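Local coordinates for putative ferritin-like diiron-carboxylate protein TM1526 (Thermotoga maritima, PDB 1VJX) that is of unknown function but belongs to the rubrerythrin family of ferritin-like proteins and probably binds metal ions as a diiron-carboxylate oxidoreductase, at residues F32-I44 with L94-A108. Sequence-based numbering, arbitrary orientation. Where two conformers were deposited one is given.
Sequences FYRELSEHFNGEI and LRRKDLTLKEVLDIA
The imidazole of His39 carries Leu99 CD1 on one face, a CH-pi contact 3.5 Å from the ring centroid, while the carbonyl oxygens of Leu94 and Arg96 lie at its edge. His39 NE2 donates weakly to Leu94 O (3.2 Å, 121° at the hydrogen). With a leucine in place of His39, Leu94 O would probably lose this donor and Leu99 CD1 its flat aromatic seat. Leu101 CD1 stands almost squarely over the centre of the Phe40 ring, 4.0 Å from the centroid, and Thr100 C lies at the ring edge. The Phe32 ring, swung anti to its own backbone nitrogen (chi1 -174°), presents its CE2 edge to Ala108 CB at 3.8 Å, and Leu36 CD1 lies over one face, toward the rim. Between these rings Leu36 and Val104 meet tip to tip, Leu36 CD2 to Val104 CG2 at 3.5 Å. A water joins Tyr33 OH to Ala108 O. Thr100 and Glu103 form the capping box that starts helix 101-125. Residues 32-36 and 101-108, the facing ends of helices 15-36 and 101-125, run antiparallel with axes 12.1 Å apart, at one end of the ferritin-like four-helix bundle; Phe48 of helix 43-68 packs on Leu36, and Met152 of helix 129-156 on Ile44.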
loop_
_atom_site.group_PDB
_atom_site.type_symbol
_atom_site.label_atom_id
_atom_site.label_comp_id
_atom_site.label_asym_id
_atom_site.label_seq_id
_atom_site.Cartn_x
_atom_site.Cartn_y
_atom_site.Cartn_z
ATOM N N PHE A 32 2.778 3.153 9.221
ATOM C CA PHE A 32 1.465 3.689 9.577
ATOM C C PHE A 32 0.734 2.702 10.503
ATOM O O PHE A 32 0.447 3.029 11.655
ATOM C CB PHE A 32 0.690 3.944 8.296
ATOM C CG PHE A 32 -0.631 4.638 8.479
ATOM C CD1 PHE A 32 -0.702 5.898 9.056
ATOM C CD2 PHE A 32 -1.792 4.057 7.998
ATOM C CE1 PHE A 32 -1.938 6.540 9.191
ATOM C CE2 PHE A 32 -3.013 4.690 8.122
ATOM C CZ PHE A 32 -3.090 5.929 8.718
ATOM N N TYR A 33 0.506 1.477 10.022
ATOM C CA TYR A 33 -0.322 0.508 10.755
ATOM C C TYR A 33 0.316 0.099 12.092
ATOM O O TYR A 33 -0.395 -0.086 13.095
ATOM C CB TYR A 33 -0.676 -0.715 9.891
ATOM C CG TYR A 33 -1.564 -0.418 8.688
ATOM C CD1 TYR A 33 -2.747 0.309 8.822
ATOM C CD2 TYR A 33 -1.242 -0.913 7.421
ATOM C CE1 TYR A 33 -3.560 0.564 7.728
ATOM C CE2 TYR A 33 -2.044 -0.674 6.320
ATOM C CZ TYR A 33 -3.204 0.069 6.469
ATOM O OH TYR A 33 -4.015 0.309 5.369
ATOM N N ARG A 34 1.639 -0.001 12.109
ATOM C CA ARG A 34 2.352 -0.361 13.318
ATOM C C ARG A 34 2.275 0.795 14.341
ATOM O O ARG A 34 2.001 0.563 15.515
ATOM C CB ARG A 34 3.806 -0.757 12.997
ATOM C CG ARG A 34 4.377 -1.776 13.963
ATOM C CD ARG A 34 5.820 -2.161 13.701
ATOM N NE ARG A 34 6.006 -3.063 12.559
ATOM C CZ ARG A 34 5.731 -4.360 12.562
ATOM N NH1 ARG A 34 5.190 -4.932 13.641
ATOM N NH2 ARG A 34 5.972 -5.087 11.475
ATOM N N GLU A 35 2.498 2.025 13.878
ATOM C CA GLU A 35 2.319 3.230 14.700
ATOM C C GLU A 35 0.856 3.423 15.151
ATOM O O GLU A 35 0.614 3.827 16.284
ATOM C CB GLU A 35 2.814 4.486 13.959
ATOM C CG GLU A 35 4.346 4.603 13.891
ATOM C CD GLU A 35 4.874 5.703 12.948
ATOM O OE1 GLU A 35 4.559 5.697 11.730
ATOM O OE2 GLU A 35 5.630 6.571 13.419
ATOM N N LEU A 36 -0.112 3.137 14.279
ATOM C CA LEU A 36 -1.521 3.242 14.661
ATOM C C LEU A 36 -1.852 2.298 15.808
ATOM O O LEU A 36 -2.704 2.614 16.668
ATOM C CB LEU A 36 -2.457 2.921 13.493
ATOM C CG LEU A 36 -2.714 3.938 12.380
ATOM C CD1 LEU A 36 -3.773 3.346 11.467
ATOM C CD2 LEU A 36 -3.175 5.282 12.909
ATOM N N SER A 37 -1.189 1.136 15.818
ATOM C CA SER A 37 -1.454 0.122 16.830
ATOM C C SER A 37 -1.093 0.606 18.235
ATOM O O SER A 37 -1.482 0.006 19.226
ATOM C CB SER A 37 -0.700 -1.159 16.499
ATOM O OG SER A 37 0.659 -1.061 16.867
ATOM N N GLU A 38 -0.330 1.683 18.322
ATOM C CA GLU A 38 0.009 2.274 19.606
ATOM C C GLU A 38 -1.126 3.098 20.150
ATOM O O GLU A 38 -1.055 3.493 21.274
ATOM C CB GLU A 38 1.222 3.200 19.467
ATOM C CG GLU A 38 2.573 2.517 19.332
ATOM C CD GLU A 38 3.623 3.408 18.650
ATOM O OE1 GLU A 38 3.284 4.531 18.171
ATOM O OE2 GLU A 38 4.788 2.956 18.546
ATOM N N HIS A 39 -2.145 3.385 19.341
ATOM C CA HIS A 39 -3.247 4.253 19.735
ATOM C C HIS A 39 -4.490 3.473 20.195
ATOM O O HIS A 39 -5.445 4.073 20.690
ATOM C CB HIS A 39 -3.611 5.191 18.574
ATOM C CG HIS A 39 -2.529 6.177 18.244
ATOM N ND1 HIS A 39 -2.491 7.456 18.766
ATOM C CD2 HIS A 39 -1.422 6.051 17.475
ATOM C CE1 HIS A 39 -1.411 8.074 18.325
ATOM N NE2 HIS A 39 -0.743 7.244 17.543
ATOM N N PHE A 40 -4.439 2.143 20.026
ATOM C CA PHE A 40 -5.599 1.246 20.104
ATOM C C PHE A 40 -5.280 -0.051 20.822
ATOM O O PHE A 40 -4.142 -0.300 21.182
ATOM C CB PHE A 40 -6.168 0.998 18.711
ATOM C CG PHE A 40 -6.679 2.230 18.092
ATOM C CD1 PHE A 40 -7.849 2.811 18.572
ATOM C CD2 PHE A 40 -5.941 2.892 17.105
ATOM C CE1 PHE A 40 -8.312 4.009 18.037
ATOM C CE2 PHE A 40 -6.390 4.081 16.553
ATOM C CZ PHE A 40 -7.587 4.642 17.008
ATOM N N ASN A 41 -6.293 -0.883 21.034
ATOM C CA ASN A 41 -6.298 -1.695 22.239
ATOM C C ASN A 41 -6.451 -3.214 22.152
ATOM O O ASN A 41 -5.810 -3.916 22.938
ATOM C CB ASN A 41 -7.329 -1.122 23.226
ATOM C CG ASN A 41 -6.732 -0.074 24.152
ATOM O OD1 ASN A 41 -5.646 -0.278 24.745
ATOM N ND2 ASN A 41 -7.442 1.051 24.306
ATOM N N GLY A 42 -7.282 -3.749 21.280
ATOM C CA GLY A 42 -7.635 -5.145 21.482
ATOM C C GLY A 42 -7.465 -6.018 20.287
ATOM O O GLY A 42 -6.329 -6.215 19.819
ATOM N N GLU A 43 -8.585 -6.551 19.803
ATOM C CA GLU A 43 -8.648 -7.087 18.442
ATOM C C GLU A 43 -8.158 -6.053 17.412
ATOM O O GLU A 43 -7.466 -6.400 16.464
ATOM C CB GLU A 43 -10.067 -7.561 18.104
ATOM C CG GLU A 43 -10.485 -8.815 18.860
ATOM C CD GLU A 43 -9.421 -9.889 18.753
ATOM O OE1 GLU A 43 -9.062 -10.235 17.601
ATOM O OE2 GLU A 43 -8.917 -10.345 19.804
ATOM N N ILE A 44 -8.514 -4.794 17.647
ATOM C CA ILE A 44 -8.086 -3.669 16.840
ATOM C C ILE A 44 -6.558 -3.502 16.764
ATOM O O ILE A 44 -6.021 -3.348 15.679
ATOM C CB ILE A 44 -8.751 -2.375 17.366
ATOM C CG1 ILE A 44 -10.249 -2.397 17.021
ATOM C CG2 ILE A 44 -8.086 -1.134 16.738
ATOM C CD1 ILE A 44 -11.075 -1.374 17.745
ATOM N N LEU A 94 -0.199 11.346 14.595
ATOM C CA LEU A 94 0.290 10.197 15.355
ATOM C C LEU A 94 1.003 10.583 16.647
ATOM O O LEU A 94 1.336 9.719 17.452
ATOM C CB LEU A 94 1.224 9.327 14.509
ATOM C CG LEU A 94 0.630 8.634 13.273
ATOM C CD1 LEU A 94 1.691 7.764 12.667
ATOM C CD2 LEU A 94 -0.582 7.798 13.560
ATOM N N ARG A 95 1.229 11.873 16.846
ATOM C CA ARG A 95 1.769 12.386 18.094
ATOM C C ARG A 95 0.639 12.489 19.152
ATOM O O ARG A 95 0.901 12.451 20.362
ATOM C CB ARG A 95 2.392 13.767 17.838
ATOM C CG ARG A 95 3.780 13.950 18.369
ATOM C CD ARG A 95 4.519 15.140 17.753
ATOM N NE ARG A 95 5.152 14.775 16.484
ATOM C CZ ARG A 95 6.453 14.948 16.179
ATOM N NH1 ARG A 95 7.311 15.528 17.045
ATOM N NH2 ARG A 95 6.892 14.538 14.983
ATOM N N ARG A 96 -0.604 12.631 18.683
ATOM C CA ARG A 96 -1.762 12.875 19.543
ATOM C C ARG A 96 -2.083 11.672 20.407
ATOM O O ARG A 96 -1.776 10.556 20.045
ATOM C CB ARG A 96 -2.986 13.296 18.723
ATOM C CG ARG A 96 -2.991 14.786 18.386
ATOM C CD ARG A 96 -3.787 15.183 17.136
ATOM N NE ARG A 96 -5.058 14.462 16.970
ATOM C CZ ARG A 96 -6.223 14.794 17.519
ATOM N NH1 ARG A 96 -6.338 15.856 18.325
ATOM N NH2 ARG A 96 -7.287 14.044 17.271
ATOM N N LYS A 97 -2.673 11.924 21.570
ATOM C CA LYS A 97 -2.922 10.879 22.549
ATOM C C LYS A 97 -4.411 10.541 22.665
ATOM O O LYS A 97 -4.785 9.688 23.478
ATOM C CB LYS A 97 -2.346 11.318 23.908
ATOM C CG LYS A 97 -0.816 11.417 23.963
ATOM C CD LYS A 97 -0.370 11.979 25.297
ATOM C CE LYS A 97 1.133 12.211 25.372
ATOM N NZ LYS A 97 1.516 13.155 26.478
ATOM N N ASP A 98 -5.237 11.197 21.843
ATOM C CA ASP A 98 -6.703 11.056 21.887
ATOM C C ASP A 98 -7.321 10.768 20.529
ATOM O O ASP A 98 -8.431 11.226 20.243
ATOM C CB ASP A 98 -7.342 12.337 22.421
ATOM C CG ASP A 98 -6.995 13.547 21.586
ATOM O OD1 ASP A 98 -6.252 13.392 20.603
ATOM O OD2 ASP A 98 -7.382 14.703 21.847
ATOM N N LEU A 99 -6.623 10.015 19.689
ATOM C CA LEU A 99 -7.110 9.753 18.357
ATOM C C LEU A 99 -8.331 8.831 18.404
ATOM O O LEU A 99 -8.363 7.867 19.173
ATOM C CB LEU A 99 -6.007 9.121 17.500
ATOM C CG LEU A 99 -4.763 9.969 17.188
ATOM C CD1 LEU A 99 -3.841 9.172 16.281
ATOM C CD2 LEU A 99 -5.102 11.286 16.516
ATOM N N THR A 100 -9.331 9.148 17.578
ATOM C CA THR A 100 -10.486 8.282 17.384
ATOM C C THR A 100 -10.201 7.272 16.273
ATOM O O THR A 100 -9.414 7.529 15.366
ATOM C CB THR A 100 -11.757 9.096 17.027
ATOM O OG1 THR A 100 -11.620 9.721 15.749
ATOM C CG2 THR A 100 -11.977 10.269 17.994
ATOM N N LEU A 101 -10.855 6.124 16.346
ATOM C CA LEU A 101 -10.691 5.091 15.325
ATOM C C LEU A 101 -11.160 5.617 13.980
ATOM O O LEU A 101 -10.510 5.387 12.970
ATOM C CB LEU A 101 -11.444 3.801 15.713
ATOM C CG LEU A 101 -11.203 2.582 14.795
ATOM C CD1 LEU A 101 -9.788 2.009 14.913
ATOM C CD2 LEU A 101 -12.266 1.497 15.079
ATOM N N LYS A 102 -12.260 6.365 14.000
ATOM C CA LYS A 102 -12.848 6.968 12.803
ATOM C C LYS A 102 -11.886 7.804 11.982
ATOM O O LYS A 102 -11.775 7.611 10.786
ATOM C CB LYS A 102 -14.050 7.857 13.187
ATOM C CG LYS A 102 -14.718 8.612 12.015
ATOM C CD LYS A 102 -16.064 9.266 12.428
ATOM C CE LYS A 102 -16.957 9.647 11.219
ATOM N NZ LYS A 102 -16.225 10.378 10.102
ATOM N N GLU A 103 -11.239 8.779 12.609
ATOM C CA GLU A 103 -10.395 9.692 11.850
ATOM C C GLU A 103 -9.188 8.974 11.234
ATOM O O GLU A 103 -8.782 9.244 10.128
ATOM C CB GLU A 103 -9.981 10.885 12.708
ATOM C CG GLU A 103 -9.067 10.617 13.875
ATOM C CD GLU A 103 -8.821 11.906 14.658
ATOM O OE1 GLU A 103 -8.336 12.895 14.007
ATOM O OE2 GLU A 103 -9.115 11.937 15.893
ATOM N N VAL A 104 -8.690 8.007 11.972
ATOM C CA VAL A 104 -7.568 7.169 11.601
ATOM C C VAL A 104 -7.932 6.240 10.422
ATOM O O VAL A 104 -7.191 6.117 9.431
ATOM C CB VAL A 104 -7.151 6.389 12.905
ATOM C CG1 VAL A 104 -6.797 4.931 12.669
ATOM C CG2 VAL A 104 -6.060 7.161 13.687
ATOM N N LEU A 105 -9.070 5.579 10.546
ATOM C CA LEU A 105 -9.590 4.742 9.487
ATOM C C LEU A 105 -9.907 5.532 8.213
ATOM O O LEU A 105 -9.646 5.067 7.096
ATOM C CB LEU A 105 -10.824 3.984 9.977
ATOM C CG LEU A 105 -10.562 2.785 10.888
ATOM C CD1 LEU A 105 -11.781 2.090 11.138
ATOM C CD2 LEU A 105 -9.558 1.812 10.275
ATOM N N ASP A 106 -10.443 6.732 8.355
ATOM C CA ASP A 106 -10.764 7.528 7.176
ATOM C C ASP A 106 -9.524 7.747 6.365
ATOM O O ASP A 106 -9.539 7.643 5.157
ATOM C CB ASP A 106 -11.396 8.880 7.567
ATOM C CG ASP A 106 -12.895 8.752 7.932
ATOM O OD1 ASP A 106 -13.532 7.763 7.525
ATOM O OD2 ASP A 106 -13.508 9.588 8.647
ATOM N N ILE A 107 -8.439 8.051 7.055
ATOM C CA ILE A 107 -7.142 8.268 6.406
ATOM C C ILE A 107 -6.618 6.963 5.757
ATOM O O ILE A 107 -6.210 6.962 4.609
ATOM C CB ILE A 107 -6.136 8.863 7.423
ATOM C CG1 ILE A 107 -6.609 10.260 7.873
ATOM C CG2 ILE A 107 -4.742 8.939 6.806
ATOM C CD1 ILE A 107 -5.963 10.768 9.171
ATOM N N ALA A 108 -6.684 5.869 6.505
ATOM C CA ALA A 108 -6.231 4.566 6.047
ATOM C C ALA A 108 -6.944 4.171 4.801
ATOM O O ALA A 108 -6.355 3.635 3.904
ATOM C CB ALA A 108 -6.492 3.518 7.102
HETATM O O HOH W 1 -3.969 2.693 4.603
#